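Local coordinates for protein mnemiopsin 1 (Mnemiopsis leidyi, PDB 5VP3) that probably emits light when calcium binds its EF-hand sites, as a calcium-regulated photoprotein of a ctenophore, at residues A[8-14]-A[103-108]. Numbering follows the deposited sequence.
Sequences NESYRYL and EANRVF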
loop_
_atom_site.group_PDB
_atom_site.type_symbol
_atom_site.label_atom_id
_atom_site.label_comp_id
_atom_site.label_asym_id
_atom_site.label_seq_id
_atom_site.Cartn_x
_atom_site.Cartn_y
_atom_site.Cartn_z
ATOM N N ASN A 8 17.060 1.105 -5.113
ATOM C CA ASN A 8 15.785 0.513 -4.737
ATOM C C ASN A 8 15.945 -0.238 -3.419
ATOM O O ASN A 8 16.729 -1.195 -3.340
ATOM C CB ASN A 8 15.294 -0.430 -5.833
ATOM C CG ASN A 8 13.960 -1.122 -5.478
ATOM O OD1 ASN A 8 13.940 -2.181 -4.815
ATOM N ND2 ASN A 8 12.861 -0.545 -5.944
ATOM N N GLU A 9 15.196 0.164 -2.414
ATOM C CA GLU A 9 15.269 -0.420 -1.088
ATOM C C GLU A 9 14.932 -1.886 -1.042
ATOM O O GLU A 9 15.432 -2.549 -0.242
ATOM C CB GLU A 9 14.391 0.307 -0.068
ATOM C CG GLU A 9 14.999 1.462 0.679
ATOM C CD GLU A 9 16.243 1.122 1.399
ATOM O OE1 GLU A 9 16.228 0.398 2.377
ATOM O OE2 GLU A 9 17.235 1.580 0.932
ATOM N N SER A 10 14.060 -2.372 -1.889
ATOM C CA SER A 10 13.716 -3.790 -1.827
ATOM C C SER A 10 14.841 -4.658 -2.396
ATOM O O SER A 10 15.150 -5.719 -1.838
ATOM C CB SER A 10 12.395 -4.055 -2.557
ATOM O OG SER A 10 11.267 -3.661 -1.760
ATOM N N TYR A 11 15.452 -4.245 -3.517
ATOM C CA TYR A 11 16.675 -4.911 -3.978
ATOM C C TYR A 11 17.770 -4.810 -2.926
ATOM O O TYR A 11 18.405 -5.813 -2.574
ATOM C CB TYR A 11 17.158 -4.320 -5.314
ATOM C CG TYR A 11 16.470 -4.952 -6.495
ATOM C CD1 TYR A 11 16.623 -6.309 -6.776
ATOM C CD2 TYR A 11 15.646 -4.207 -7.316
ATOM C CE1 TYR A 11 15.961 -6.898 -7.855
ATOM C CE2 TYR A 11 14.997 -4.781 -8.384
ATOM C CZ TYR A 11 15.164 -6.116 -8.656
ATOM O OH TYR A 11 14.494 -6.628 -9.735
ATOM N N ARG A 12 17.984 -3.609 -2.376
ATOM C CA ARG A 12 18.963 -3.484 -1.297
ATOM C C ARG A 12 18.726 -4.549 -0.223
ATOM O O ARG A 12 19.651 -5.245 0.206
ATOM C CB ARG A 12 18.889 -2.083 -0.704
ATOM C CG ARG A 12 19.942 -1.776 0.357
ATOM C CD ARG A 12 19.516 -0.511 1.111
ATOM N NE ARG A 12 20.387 -0.221 2.242
ATOM C CZ ARG A 12 20.134 0.695 3.179
ATOM N NH1 ARG A 12 19.019 1.437 3.142
ATOM N NH2 ARG A 12 20.995 0.862 4.178
ATOM N N TYR A 13 17.479 -4.715 0.199
ATOM C CA TYR A 13 17.221 -5.617 1.312
ATOM C C TYR A 13 17.474 -7.067 0.916
ATOM O O TYR A 13 18.082 -7.830 1.671
ATOM C CB TYR A 13 15.790 -5.432 1.800
ATOM C CG TYR A 13 15.369 -6.535 2.684
ATOM C CD1 TYR A 13 15.922 -6.678 3.945
ATOM C CD2 TYR A 13 14.445 -7.460 2.262
ATOM C CE1 TYR A 13 15.547 -7.707 4.766
ATOM C CE2 TYR A 13 14.057 -8.500 3.076
ATOM C CZ TYR A 13 14.614 -8.615 4.329
ATOM O OH TYR A 13 14.227 -9.641 5.154
ATOM N N LEU A 14 16.991 -7.476 -0.251
ATOM C CA LEU A 14 17.149 -8.858 -0.655
ATOM C C LEU A 14 18.622 -9.206 -0.747
ATOM O O LEU A 14 19.065 -10.231 -0.213
ATOM C CB LEU A 14 16.456 -9.094 -1.988
ATOM C CG LEU A 14 14.930 -8.954 -1.910
ATOM C CD1 LEU A 14 14.382 -8.990 -3.298
ATOM C CD2 LEU A 14 14.306 -10.079 -1.025
ATOM N N GLU A 103 8.089 -3.658 -12.023
ATOM C CA GLU A 103 9.221 -4.341 -11.425
ATOM C C GLU A 103 9.379 -3.949 -9.964
ATOM O O GLU A 103 9.648 -4.807 -9.109
ATOM C CB GLU A 103 10.498 -3.996 -12.191
ATOM C CG GLU A 103 11.698 -4.729 -11.627
ATOM C CD GLU A 103 12.990 -4.494 -12.399
ATOM O OE1 GLU A 103 12.995 -3.727 -13.393
ATOM O OE2 GLU A 103 14.005 -5.070 -11.965
ATOM N N ALA A 104 9.227 -2.655 -9.663
ATOM C CA ALA A 104 9.320 -2.200 -8.274
ATOM C C ALA A 104 8.298 -2.926 -7.407
ATOM O O ALA A 104 8.613 -3.363 -6.294
ATOM C CB ALA A 104 9.109 -0.686 -8.202
ATOM N N ASN A 105 7.081 -3.135 -7.938
ATOM C CA ASN A 105 6.056 -3.845 -7.182
ATOM C C ASN A 105 6.409 -5.295 -6.968
ATOM O O ASN A 105 6.156 -5.836 -5.893
ATOM C CB ASN A 105 4.720 -3.734 -7.880
ATOM C CG ASN A 105 3.969 -2.524 -7.430
ATOM O OD1 ASN A 105 3.260 -2.555 -6.424
ATOM N ND2 ASN A 105 4.123 -1.439 -8.156
ATOM N N ARG A 106 6.998 -5.947 -7.960
ATOM C CA ARG A 106 7.271 -7.365 -7.815
ATOM C C ARG A 106 8.487 -7.612 -6.923
ATOM O O ARG A 106 8.520 -8.612 -6.223
ATOM C CB ARG A 106 7.449 -8.006 -9.198
ATOM C CG ARG A 106 6.132 -8.121 -9.976
ATOM C CD ARG A 106 5.244 -9.230 -9.436
ATOM N NE ARG A 106 4.270 -8.766 -8.450
ATOM C CZ ARG A 106 3.694 -9.552 -7.531
ATOM N NH1 ARG A 106 2.812 -9.037 -6.692
ATOM N NH2 ARG A 106 4.000 -10.844 -7.429
ATOM N N VAL A 107 9.482 -6.726 -6.903
ATOM C CA VAL A 107 10.586 -6.985 -5.990
ATOM C C VAL A 107 10.161 -6.688 -4.567
ATOM O O VAL A 107 10.663 -7.306 -3.620
ATOM C CB VAL A 107 11.840 -6.190 -6.379
ATOM C CG1 VAL A 107 11.580 -4.678 -6.326
ATOM C CG2 VAL A 107 13.054 -6.595 -5.483
ATOM N N PHE A 108 9.258 -5.723 -4.381
ATOM C CA PHE A 108 8.712 -5.493 -3.049
ATOM C C PHE A 108 7.987 -6.739 -2.535
ATOM O O PHE A 108 8.128 -7.110 -1.359
ATOM C CB PHE A 108 7.771 -4.287 -3.070
ATOM C CG PHE A 108 7.047 -4.080 -1.773
ATOM C CD1 PHE A 108 7.677 -3.453 -0.717
ATOM C CD2 PHE A 108 5.764 -4.556 -1.591
ATOM C CE1 PHE A 108 7.048 -3.287 0.485
ATOM C CE2 PHE A 108 5.105 -4.369 -0.376
ATOM C CZ PHE A 108 5.753 -3.729 0.647
HETATM O O HOH W 1 10.631 -1.792 -4.925
#
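V107 sets one methyl on the ring of Y11: CG2 stands 3.6 Å from the ring centroid and only 5° off its normal, a CH-pi contact almost squarely over the face. Its chi1 of 61° puts CG2 anti to the backbone N, over that ring and 3.5 Å from CD1 of L14, and turns CG1 to S10 CB and N8 OD1. A beta-branched residue suits this place, its methyls meeting different neighbours where the axes of 9-14 and 103-108 come within 9.1 Å; W21 also packs on V107 and Y11. Small S10 allows close approach, its OG lying 3.4 Å from CA of F108 and hydrogen-bonding to the carbonyl oxygen of H87.

Toward partly exposed E103 the packing thins to a polar link. The extended glutamate receives the hydrogen bond from Y11 OH on the anti lone pair of OE2 (2.8 Å), ring and carboxylate planes 89° apart. A leucine in place of Y11 would probably lose the flat face under V107 and leave OE2 without this donor. Buried N8 and A104 are joined by a water, which accepts from ND2 and donates to A104 O. Asparagine suits the N-cap: OD1 accepts from Y11 N, nearly straight, and weakly from S10 N, first-turn N-H groups lacking a preceding helical carbonyl.

Helix 9-16 thus packs structurally on helix 101-117 of this EF-hand protein, consistent with apolar contacts joining them while the Y11-E103 bond probably helps fix the ring's orientation.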